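Local coordinates for ancestral D-type dye decolorizing peroxidase (Geotrichum candidum, PDB 7ANV), which probably uses a bound haem and hydrogen peroxide to oxidise dyes and related compounds, as other dye-decolorizing peroxidases do, at residues K18-Y23 with T179-V184; N81-H86 with H141-V146; F251-Q256 with G391-C396. All blocks are in the same frame, centred on the assembly; numbering follows the deposited sequence.

Contact 1 of 3, residues K18-Y23 with T179-V184. With SO4 (sulfate ion), chain H.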
loop_
_atom_site.group_PDB
_atom_site.type_symbol
_atom_site.label_atom_id
_atom_site.label_comp_id
_atom_site.label_asym_id
_atom_site.label_seq_id
_atom_site.Cartn_x
_atom_site.Cartn_y
_atom_site.Cartn_z
ATOM N N LYS A 18 6.262 12.527 -6.567
ATOM C CA LYS A 18 7.603 12.196 -6.031
ATOM C C LYS A 18 8.439 11.383 -7.013
ATOM O O LYS A 18 7.885 10.531 -7.769
ATOM C CB LYS A 18 7.415 11.427 -4.723
ATOM C CG LYS A 18 6.827 10.032 -4.844
ATOM C CD LYS A 18 6.222 9.538 -3.554
ATOM C CE LYS A 18 5.415 8.274 -3.718
ATOM N NZ LYS A 18 4.775 7.916 -2.449
ATOM N N LYS A 19 9.748 11.574 -6.926
ATOM C CA LYS A 19 10.762 10.603 -7.425
ATOM C C LYS A 19 11.440 9.958 -6.207
ATOM O O LYS A 19 11.997 8.892 -6.332
ATOM C CB LYS A 19 11.777 11.328 -8.310
ATOM C CG LYS A 19 11.138 11.948 -9.554
ATOM C CD LYS A 19 12.098 12.446 -10.629
ATOM C CE LYS A 19 11.348 12.759 -11.923
ATOM N NZ LYS A 19 12.245 12.879 -13.104
ATOM N N THR A 20 11.414 10.639 -5.064
ATOM C CA THR A 20 12.021 10.155 -3.807
ATOM C C THR A 20 11.170 10.652 -2.642
ATOM O O THR A 20 10.513 11.707 -2.751
ATOM C CB THR A 20 13.489 10.593 -3.690
ATOM O OG1 THR A 20 14.080 9.992 -2.538
ATOM C CG2 THR A 20 13.669 12.092 -3.602
ATOM N N GLU A 21 11.199 9.932 -1.541
ATOM C CA GLU A 21 10.356 10.298 -0.390
ATOM C C GLU A 21 11.066 9.773 0.845
ATOM O O GLU A 21 11.484 8.607 0.818
ATOM C CB GLU A 21 8.964 9.689 -0.577
ATOM C CG GLU A 21 7.961 10.100 0.477
ATOM C CD GLU A 21 6.591 9.488 0.186
ATOM O OE1 GLU A 21 6.551 8.413 -0.485
ATOM O OE2 GLU A 21 5.590 10.064 0.659
ATOM N N THR A 22 11.103 10.566 1.905
ATOM C CA THR A 22 11.729 10.165 3.168
ATOM C C THR A 22 10.638 10.123 4.225
ATOM O O THR A 22 9.777 11.014 4.260
ATOM C CB THR A 22 12.877 11.099 3.554
ATOM O OG1 THR A 22 13.939 10.866 2.630
ATOM C CG2 THR A 22 13.358 10.802 4.957
ATOM N N TYR A 23 10.612 9.043 4.991
ATOM C CA TYR A 23 9.739 8.899 6.167
ATOM C C TYR A 23 10.600 9.123 7.397
ATOM O O TYR A 23 11.531 8.349 7.613
ATOM C CB TYR A 23 9.114 7.510 6.110
ATOM C CG TYR A 23 8.164 7.362 4.971
ATOM C CD1 TYR A 23 8.615 6.954 3.732
ATOM C CD2 TYR A 23 6.817 7.589 5.141
ATOM C CE1 TYR A 23 7.756 6.828 2.657
ATOM C CE2 TYR A 23 5.945 7.453 4.081
ATOM C CZ TYR A 23 6.412 7.055 2.850
ATOM O OH TYR A 23 5.574 6.908 1.787
ATOM N N THR A 179 14.768 6.900 10.081
ATOM C CA THR A 179 14.484 7.531 8.777
ATOM C C THR A 179 14.607 6.468 7.697
ATOM O O THR A 179 15.585 5.676 7.758
ATOM C CB THR A 179 15.428 8.709 8.527
ATOM O OG1 THR A 179 15.277 9.582 9.643
ATOM C CG2 THR A 179 15.102 9.460 7.260
ATOM N N ILE A 180 13.647 6.419 6.773
ATOM C CA ILE A 180 13.713 5.458 5.638
ATOM C C ILE A 180 13.517 6.314 4.396
ATOM O O ILE A 180 12.522 7.040 4.326
ATOM C CB ILE A 180 12.652 4.331 5.715
ATOM C CG1 ILE A 180 12.494 3.765 7.127
ATOM C CG2 ILE A 180 13.024 3.268 4.681
ATOM C CD1 ILE A 180 11.434 2.665 7.296
ATOM N N GLN A 181 14.364 6.121 3.416
ATOM C CA GLN A 181 14.232 6.783 2.111
ATOM C C GLN A 181 13.690 5.815 1.064
ATOM O O GLN A 181 14.243 4.697 0.912
ATOM C CB GLN A 181 15.601 7.306 1.695
ATOM C CG GLN A 181 15.556 8.086 0.385
ATOM C CD GLN A 181 16.942 8.543 0.021
ATOM O OE1 GLN A 181 17.553 9.295 0.782
ATOM N NE2 GLN A 181 17.491 8.015 -1.072
ATOM N N GLY A 182 12.703 6.266 0.295
ATOM C CA GLY A 182 12.233 5.546 -0.883
ATOM C C GLY A 182 12.654 6.262 -2.132
ATOM O O GLY A 182 12.922 7.455 -2.094
ATOM N N ASP A 183 12.731 5.529 -3.217
ATOM C CA ASP A 183 13.179 6.042 -4.518
ATOM C C ASP A 183 12.409 5.298 -5.596
ATOM O O ASP A 183 12.399 4.042 -5.571
ATOM C CB ASP A 183 14.678 5.778 -4.691
ATOM C CG ASP A 183 15.504 6.664 -3.782
ATOM O OD1 ASP A 183 15.558 7.860 -4.068
ATOM O OD2 ASP A 183 16.050 6.139 -2.752
ATOM N N VAL A 184 11.792 6.038 -6.494
ATOM C CA VAL A 184 11.178 5.456 -7.713
ATOM C C VAL A 184 12.318 4.811 -8.489
ATOM O O VAL A 184 13.481 5.296 -8.468
ATOM C CB VAL A 184 10.394 6.527 -8.496
ATOM C CG1 VAL A 184 9.889 6.045 -9.820
ATOM C CG2 VAL A 184 9.232 7.045 -7.673
HETATM S S SO4 H . 3.607 10.878 -9.232
HETATM O O1 SO4 H . 3.780 9.656 -9.970
HETATM O O2 SO4 H . 2.368 10.817 -8.497
HETATM O O3 SO4 H . 3.568 11.997 -10.141
HETATM O O4 SO4 H . 4.709 11.046 -8.322
HETATM O O HOH W 1 15.379 8.840 -6.647
HETATM O O HOH W 2 16.445 10.456 3.204
#

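Contact 2 of 3, residues N81-H86 with H141-V146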
loop_
_atom_site.group_PDB
_atom_site.type_symbol
_atom_site.label_atom_id
_atom_site.label_comp_id
_atom_site.label_asym_id
_atom_site.label_seq_id
_atom_site.Cartn_x
_atom_site.Cartn_y
_atom_site.Cartn_z
ATOM N N ASN A 81 3.703 15.963 4.692
ATOM C CA ASN A 81 2.518 15.577 5.489
ATOM C C ASN A 81 3.031 15.070 6.840
ATOM O O ASN A 81 4.231 14.758 6.996
ATOM C CB ASN A 81 1.679 14.479 4.811
ATOM C CG ASN A 81 0.664 14.913 3.772
ATOM O OD1 ASN A 81 -0.218 14.131 3.416
ATOM N ND2 ASN A 81 0.733 16.133 3.285
ATOM N N ILE A 82 2.122 14.978 7.794
ATOM C CA ILE A 82 2.436 14.485 9.148
ATOM C C ILE A 82 1.291 13.619 9.651
ATOM O O ILE A 82 0.110 13.956 9.448
ATOM C CB ILE A 82 2.753 15.648 10.105
ATOM C CG1 ILE A 82 3.321 15.124 11.424
ATOM C CG2 ILE A 82 1.542 16.582 10.292
ATOM C CD1 ILE A 82 3.907 16.183 12.318
ATOM N N ALA A 83 1.654 12.574 10.401
ATOM C CA ALA A 83 0.665 11.629 10.946
ATOM C C ALA A 83 1.155 11.200 12.326
ATOM O O ALA A 83 2.368 11.161 12.562
ATOM C CB ALA A 83 0.419 10.458 10.025
ATOM N N PHE A 84 0.213 10.795 13.160
ATOM C CA PHE A 84 0.429 10.495 14.594
ATOM C C PHE A 84 -0.039 9.076 14.865
ATOM O O PHE A 84 -1.125 8.691 14.434
ATOM C CB PHE A 84 -0.321 11.504 15.465
ATOM C CG PHE A 84 0.227 12.887 15.331
ATOM C CD1 PHE A 84 1.283 13.306 16.098
ATOM C CD2 PHE A 84 -0.311 13.769 14.401
ATOM C CE1 PHE A 84 1.810 14.574 15.949
ATOM C CE2 PHE A 84 0.256 15.019 14.223
ATOM C CZ PHE A 84 1.285 15.426 15.023
ATOM N N SER A 85 0.726 8.344 15.674
ATOM C CA SER A 85 0.289 7.033 16.220
ATOM C C SER A 85 -0.590 7.299 17.444
ATOM O O SER A 85 -0.515 8.421 18.035
ATOM C CB SER A 85 1.507 6.201 16.572
ATOM O OG SER A 85 2.149 6.795 17.683
ATOM N N HIS A 86 -1.303 6.274 17.920
ATOM C CA HIS A 86 -2.011 6.362 19.222
ATOM C C HIS A 86 -1.027 6.788 20.332
ATOM O O HIS A 86 -1.430 7.636 21.188
ATOM C CB HIS A 86 -2.738 5.047 19.524
ATOM C CG HIS A 86 -3.178 5.011 20.947
ATOM N ND1 HIS A 86 -4.245 5.741 21.390
ATOM C CD2 HIS A 86 -2.669 4.390 22.023
ATOM C CE1 HIS A 86 -4.403 5.540 22.677
ATOM N NE2 HIS A 86 -3.436 4.747 23.099
ATOM N N HIS A 141 5.878 7.929 17.788
ATOM C CA HIS A 141 4.757 8.855 18.086
ATOM C C HIS A 141 4.157 9.423 16.802
ATOM O O HIS A 141 3.014 9.847 16.828
ATOM C CB HIS A 141 5.238 9.940 19.015
ATOM C CG HIS A 141 5.509 9.420 20.392
ATOM N ND1 HIS A 141 6.051 10.196 21.368
ATOM C CD2 HIS A 141 5.229 8.224 20.959
ATOM C CE1 HIS A 141 6.155 9.496 22.496
ATOM N NE2 HIS A 141 5.683 8.270 22.271
ATOM N N GLY A 142 4.912 9.391 15.721
ATOM C CA GLY A 142 4.433 9.997 14.469
ATOM C C GLY A 142 5.412 9.779 13.351
ATOM O O GLY A 142 6.538 9.300 13.592
ATOM N N VAL A 143 5.037 10.280 12.191
ATOM C CA VAL A 143 5.902 10.228 11.014
ATOM C C VAL A 143 5.660 11.501 10.237
ATOM O O VAL A 143 4.514 11.939 10.068
ATOM C CB VAL A 143 5.658 8.957 10.187
ATOM C CG1 VAL A 143 4.234 8.799 9.659
ATOM C CG2 VAL A 143 6.670 8.870 9.044
ATOM N N ILE A 144 6.750 12.055 9.768
ATOM C CA ILE A 144 6.717 13.178 8.799
ATOM C C ILE A 144 7.114 12.573 7.480
ATOM O O ILE A 144 8.172 11.934 7.403
ATOM C CB ILE A 144 7.626 14.345 9.227
ATOM C CG1 ILE A 144 7.185 14.880 10.583
ATOM C CG2 ILE A 144 7.604 15.435 8.169
ATOM C CD1 ILE A 144 8.080 15.926 11.169
ATOM N N LEU A 145 6.299 12.817 6.459
ATOM C CA LEU A 145 6.542 12.369 5.069
ATOM C C LEU A 145 7.074 13.557 4.287
ATOM O O LEU A 145 6.401 14.619 4.257
ATOM C CB LEU A 145 5.197 12.006 4.423
ATOM C CG LEU A 145 4.435 10.792 4.876
ATOM C CD1 LEU A 145 3.747 11.089 6.208
ATOM C CD2 LEU A 145 3.405 10.448 3.789
ATOM N N VAL A 146 8.205 13.417 3.644
ATOM C CA VAL A 146 8.714 14.489 2.758
ATOM C C VAL A 146 8.966 13.869 1.373
ATOM O O VAL A 146 9.855 13.020 1.228
ATOM C CB VAL A 146 9.978 15.157 3.345
ATOM C CG1 VAL A 146 10.379 16.345 2.488
ATOM C CG2 VAL A 146 9.779 15.570 4.804
#

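Contact 3 of 3, residues F251-Q256 with G391-C396. With HEM (protoporphyrin IX containing Fe), chain B.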
loop_
_atom_site.group_PDB
_atom_site.type_symbol
_atom_site.label_atom_id
_atom_site.label_comp_id
_atom_site.label_asym_id
_atom_site.label_seq_id
_atom_site.Cartn_x
_atom_site.Cartn_y
_atom_site.Cartn_z
ATOM N N PHE A 251 1.491 2.145 7.504
ATOM C CA PHE A 251 2.866 2.007 6.995
ATOM C C PHE A 251 3.352 0.571 7.201
ATOM O O PHE A 251 3.302 0.097 8.316
ATOM C CB PHE A 251 3.788 3.048 7.637
ATOM C CG PHE A 251 5.166 3.051 7.024
ATOM C CD1 PHE A 251 6.122 2.138 7.453
ATOM C CD2 PHE A 251 5.518 3.978 6.044
ATOM C CE1 PHE A 251 7.383 2.107 6.860
ATOM C CE2 PHE A 251 6.772 3.936 5.435
ATOM C CZ PHE A 251 7.695 3.014 5.856
ATOM N N ARG A 252 3.869 -0.053 6.152
ATOM C CA ARG A 252 4.577 -1.334 6.244
ATOM C C ARG A 252 5.858 -1.283 5.415
ATOM O O ARG A 252 5.804 -0.964 4.233
ATOM C CB ARG A 252 3.724 -2.484 5.692
ATOM C CG ARG A 252 2.360 -2.630 6.318
ATOM C CD ARG A 252 2.377 -3.555 7.496
ATOM N NE ARG A 252 2.482 -4.948 7.089
ATOM C CZ ARG A 252 2.845 -5.972 7.872
ATOM N NH1 ARG A 252 3.292 -5.789 9.110
ATOM N NH2 ARG A 252 2.771 -7.204 7.380
ATOM N N LYS A 253 6.970 -1.586 6.054
ATOM C CA LYS A 253 8.240 -1.821 5.342
ATOM C C LYS A 253 8.261 -3.278 4.889
ATOM O O LYS A 253 8.296 -4.183 5.752
ATOM C CB LYS A 253 9.440 -1.472 6.221
ATOM C CG LYS A 253 10.750 -1.669 5.493
ATOM C CD LYS A 253 11.999 -1.463 6.334
ATOM C CE LYS A 253 13.193 -1.932 5.531
ATOM N NZ LYS A 253 14.472 -1.851 6.278
ATOM N N LEU A 254 8.159 -3.511 3.586
ATOM C CA LEU A 254 8.034 -4.874 3.017
ATOM C C LEU A 254 9.290 -5.131 2.167
ATOM O O LEU A 254 9.406 -4.624 1.031
ATOM C CB LEU A 254 6.770 -5.008 2.174
ATOM C CG LEU A 254 5.499 -4.692 2.935
ATOM C CD1 LEU A 254 4.279 -4.791 2.013
ATOM C CD2 LEU A 254 5.357 -5.597 4.160
ATOM N N GLN A 255 10.200 -5.911 2.734
ATOM C CA GLN A 255 11.437 -6.304 2.022
ATOM C C GLN A 255 11.077 -7.252 0.870
ATOM O O GLN A 255 10.258 -8.168 1.094
ATOM C CB GLN A 255 12.379 -6.982 2.998
ATOM C CG GLN A 255 13.674 -7.360 2.310
ATOM C CD GLN A 255 14.593 -8.150 3.190
ATOM O OE1 GLN A 255 14.277 -8.458 4.338
ATOM N NE2 GLN A 255 15.749 -8.500 2.632
ATOM N N GLN A 256 11.678 -7.086 -0.310
ATOM C CA GLN A 256 11.434 -7.970 -1.470
ATOM C C GLN A 256 12.697 -8.754 -1.812
ATOM O O GLN A 256 13.779 -8.175 -1.804
ATOM C CB GLN A 256 10.928 -7.159 -2.656
ATOM C CG GLN A 256 9.515 -6.648 -2.410
ATOM C CD GLN A 256 9.072 -5.697 -3.481
ATOM O OE1 GLN A 256 9.078 -4.477 -3.327
ATOM N NE2 GLN A 256 8.655 -6.271 -4.591
ATOM N N GLY A 391 12.772 -3.124 -1.389
ATOM C CA GLY A 391 11.358 -3.544 -1.331
ATOM C C GLY A 391 10.444 -2.370 -1.506
ATOM O O GLY A 391 10.692 -1.510 -2.376
ATOM N N LEU A 392 9.332 -2.427 -0.797
ATOM C CA LEU A 392 8.241 -1.449 -0.900
ATOM C C LEU A 392 8.031 -0.812 0.465
ATOM O O LEU A 392 7.887 -1.549 1.457
ATOM C CB LEU A 392 6.983 -2.184 -1.364
ATOM C CG LEU A 392 5.790 -1.260 -1.627
ATOM C CD1 LEU A 392 6.051 -0.298 -2.779
ATOM C CD2 LEU A 392 4.553 -2.100 -1.901
ATOM N N LEU A 393 7.994 0.500 0.492
ATOM C CA LEU A 393 7.443 1.278 1.624
ATOM C C LEU A 393 5.968 1.394 1.302
ATOM O O LEU A 393 5.535 2.269 0.477
ATOM C CB LEU A 393 8.148 2.620 1.777
ATOM C CG LEU A 393 9.681 2.497 1.859
ATOM C CD1 LEU A 393 10.301 3.870 2.024
ATOM C CD2 LEU A 393 10.114 1.554 2.996
ATOM N N PHE A 394 5.221 0.440 1.852
ATOM C CA PHE A 394 3.776 0.327 1.591
ATOM C C PHE A 394 3.082 1.373 2.448
ATOM O O PHE A 394 3.246 1.347 3.675
ATOM C CB PHE A 394 3.261 -1.087 1.860
ATOM C CG PHE A 394 1.766 -1.204 1.741
ATOM C CD1 PHE A 394 0.963 -0.970 2.847
ATOM C CD2 PHE A 394 1.165 -1.475 0.526
ATOM C CE1 PHE A 394 -0.415 -1.033 2.769
ATOM C CE2 PHE A 394 -0.228 -1.562 0.461
ATOM C CZ PHE A 394 -0.998 -1.357 1.574
ATOM N N VAL A 395 2.250 2.213 1.821
ATOM C CA VAL A 395 1.408 3.186 2.555
ATOM C C VAL A 395 -0.001 3.068 2.006
ATOM O O VAL A 395 -0.155 3.138 0.775
ATOM C CB VAL A 395 1.962 4.622 2.458
ATOM C CG1 VAL A 395 0.984 5.696 2.963
ATOM C CG2 VAL A 395 3.281 4.747 3.198
ATOM N N CYS A 396 -0.998 2.985 2.866
ATOM C CA CYS A 396 -2.366 3.112 2.374
ATOM C C CYS A 396 -3.164 3.953 3.350
ATOM O O CYS A 396 -2.819 4.001 4.547
ATOM C CB CYS A 396 -2.957 1.756 2.027
ATOM S SG CYS A 396 -3.420 0.744 3.455
HETATM C CHA HEM B . -2.146 -3.613 -6.643
HETATM C CHB HEM B . 2.405 -5.144 -6.001
HETATM C CHC HEM B . 1.673 -5.149 -1.151
HETATM C CHD HEM B . -2.976 -4.008 -1.905
HETATM C C1A HEM B . -0.842 -4.016 -6.869
HETATM C C2A HEM B . -0.235 -4.105 -8.145
HETATM C C3A HEM B . 1.038 -4.552 -7.975
HETATM C C4A HEM B . 1.236 -4.714 -6.576
HETATM C CMA HEM B . 2.085 -4.785 -9.052
HETATM C CAA HEM B . -0.900 -3.836 -9.491
HETATM C CBA HEM B . -1.036 -2.372 -9.869
HETATM C CGA HEM B . -2.423 -1.819 -9.705
HETATM O O1A HEM B . -3.476 -2.434 -9.956
HETATM O O2A HEM B . -2.512 -0.691 -9.338
HETATM C C1B HEM B . 2.586 -5.272 -4.610
HETATM C C2B HEM B . 3.829 -5.637 -4.003
HETATM C C3B HEM B . 3.654 -5.624 -2.650
HETATM C C4B HEM B . 2.235 -5.231 -2.426
HETATM C CMB HEM B . 5.107 -5.983 -4.716
HETATM C CAB HEM B . 4.608 -5.874 -1.545
HETATM C CBB HEM B . 5.957 -5.764 -1.640
HETATM C C1C HEM B . 0.319 -4.863 -0.921
HETATM C C2C HEM B . -0.331 -4.869 0.323
HETATM C C3C HEM B . -1.662 -4.575 0.082
HETATM C C4C HEM B . -1.803 -4.376 -1.317
HETATM C CMC HEM B . 0.334 -5.153 1.662
HETATM C CAC HEM B . -2.802 -4.471 0.996
HETATM C CBC HEM B . -2.832 -5.074 2.176
HETATM C C1D HEM B . -3.077 -3.753 -3.273
HETATM C C2D HEM B . -4.346 -3.261 -3.837
HETATM C C3D HEM B . -4.108 -3.171 -5.163
HETATM C C4D HEM B . -2.710 -3.604 -5.385
HETATM C CMD HEM B . -5.662 -2.908 -3.151
HETATM C CAD HEM B . -5.086 -2.705 -6.219
HETATM C CBD HEM B . -6.035 -3.820 -6.693
HETATM C CGD HEM B . -7.078 -3.293 -7.633
HETATM O O1D HEM B . -7.262 -3.960 -8.683
HETATM O O2D HEM B . -7.762 -2.273 -7.362
HETATM N NA HEM B . 0.078 -4.387 -5.897
HETATM N NB HEM B . 1.688 -5.026 -3.643
HETATM N NC HEM B . -0.592 -4.608 -1.923
HETATM N ND HEM B . -2.132 -3.988 -4.215
HETATM FE FE HEM B . -0.302 -4.539 -3.966
HETATM O O HOH W 3 9.022 -2.234 -4.721
#

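Contact 1 of 3, residues K18-Y23 with T179-V184
Strands 20-23 and 179-183 run antiparallel, with Glu21-Gly182 and Tyr23-Ile180 as hydrogen-bonded pairs and Thr20-Asp183 and Thr22-Gln181 as non-hydrogen-bonded pairs. Val184 N adds a bond to Lys19 O at 2.9 Å.

Thr20 and Asp183 lie side by side on one face of the sheet. Thr20 turns OG1 away from its own N (chi1 -174°), within hydrogen-bonding distance of both Gly182 O (2.8 Å) and Asp183 OD1 (3.0 Å). Asp183 OD1 also accepts from His151 NE2 and from a water. Asp183 OD2 takes Gln181 NE2 on its syn lone pair at 2.9 Å, in the amide plane and nearly straight. A second water joins Thr22 OG1 to Gln181 OE1.

On the other face, Lys18 NZ lies 2.7 Å from Glu21 OE1 in a salt bridge, above the carboxylate plane. NZ also bonds to Arg368 O and Gly369 O. Tyr23 and Ile180 face the second sheet.

One face thus carries a network of polar bonds, with Thr20 and Thr22 also against Val154 of helix 151-164. The other combines a salt bridge with apolar packing. In the N-terminal DyP sheet, the pairing sets strand 20-28, first in the chain, beside the last, edge strand 174-183, with the Asp183 carboxylate held at both oxygens.

Contact 2 of 3, residues N81-H86 with H141-V146
Ile82 and Ile144 meet through different first torsions: CG1 of Ile82 points away from its own N (chi1 -170°), while CG1 of Ile144 points away from its carbonyl carbon (chi1 -60°). The two side chains then lie side by side, with Ile82 CD1 3.9 Å from Ile144 CG1. Ser85 OG sits between its own N and carbonyl carbon (chi1 69°). That brings it beside the His141 backbone, but its bonds go to Ile140 O and Gly88 N. Ser85 is the N-cap of the helix that follows.

The strands are antiparallel. Asn81-Leu145 and Ala83-Val143 each exchange two backbone bonds, and Ala83 O takes Val143 N at 2.8 Å. Ser85 N adds a further bond to His141 O at 3.0 Å.

Phe84 and Gly142 come close, CA to CA at 4.0 Å. Ala83 O lies only 3.0 Å from Gly142 CA. A CB on Gly142 would clash with that oxygen. On its other side the strand pairs with 20-28, where His141 and Gly142 both face Phe26 in a classic beta bulge.

The face of Ile82, Phe84 and Ile144 is apolar, and Ile144 also touches Ile161 of helix 151-164. On the other face Ala83 CB lies 4.2 Å from Val143 CG1, and both side chains touch Phe474 of strand 466-476. Leu145 CD1 packs against the Asn81 backbone, 3.8 Å from Asn81 O.

The contact joins edge strand 78-84 to 142-148 in the four-stranded antiparallel sheet of the N-terminal DyP domain. It rests on backbone bonds and mostly apolar side chains on the two faces. The polar side chains find partners outside the strand pair: the buried Asn81 OD1 accepts from Asp11 N, and His141 ND1 bonds to Ile28 N of strand 20-28.

Contact 3 of 3, residues F251-Q256 with G391-C396
Phe394 and Leu254 lie side by side and point the same way, toward the haem. Leu254 CD1 is 3.8 Å from Phe394 CB and also touches the haem vinyl. Phe394 has CG turned away from its own N (chi1 174°), which carries the ring to the porphyrin, CE2 within 3.3 Å of haem C2C. The haem methyl CMC sits over the centre of one ring face, 3.8 Å above its plane. Arg252 crosses the same ring obliquely, with its guanidinium plane 84° from the ring plane. Only its chain meets the ring, CG to Phe394 CD1 at 4.1 Å. The charged end leads away to a salt bridge with Asp117.

Leu392 puts CD2 3.7 Å from haem C3B. Beside it, Gln256 extends along Gly391 and lies next to the same vinyl. Its NE2 bonds to Glu193. Its OE1 takes a water at 2.6 Å, and that water also donates to Gly391 O. Cutting Gln256 back to an alanine would probably leave Glu193 and this water without their amide partner and open a gap beside the vinyl.

The other face carries Phe251, Lys253, Leu393 and Val395. Phe251 lies alongside Leu393, CZ to Leu393 CD2 at 4.0 Å, and crosses Val395, CD2 to Val395 CG2 at 3.7 Å. Its ring also meets Tyr23 and Phe25 edge-to-face. Lys253 runs extended beside Leu393 to salt bridges with Asp132 and Asp389.

The strands are antiparallel, and Arg252-Phe394 and Leu254-Leu392 are the hydrogen-bonded pairs. One face of the sheet thus lines the haem pocket, and the other joins the N-terminal sheet. Leu392 and Phe394, with Arg367, also line the site of a bound oxygen molecule. The four antiparallel strands, in order 2-3-1-4, have ferredoxin-like topology, present twice and packed face to face, as in dye-decolorizing peroxidases.

From the N terminus, strand 20-28 comes first. Contact 1 closes when strand 174-183 returns to its start, so a loop of 155 residues is tied off. Contact 2 is nested in that loop, pairs strand 78-84 with 142-148 and closes a 54-residue loop of its own. Both belong to the N-terminal sheet, ordered 78-84, 142-148, 20-28, 174-183. Strands 142-148 and 20-28 are neighbours, and Thr22 N reaches Val146 O at 2.8 Å. Contact 3 follows in series and closes 134 residues in the second sheet, which repeats the same strand order. Tyr23 of contact 1 packs on Phe251 and Val395 of contact 3, and Ile180 on Leu393, joining the two sheets. Contacts 2 and 3 do not touch.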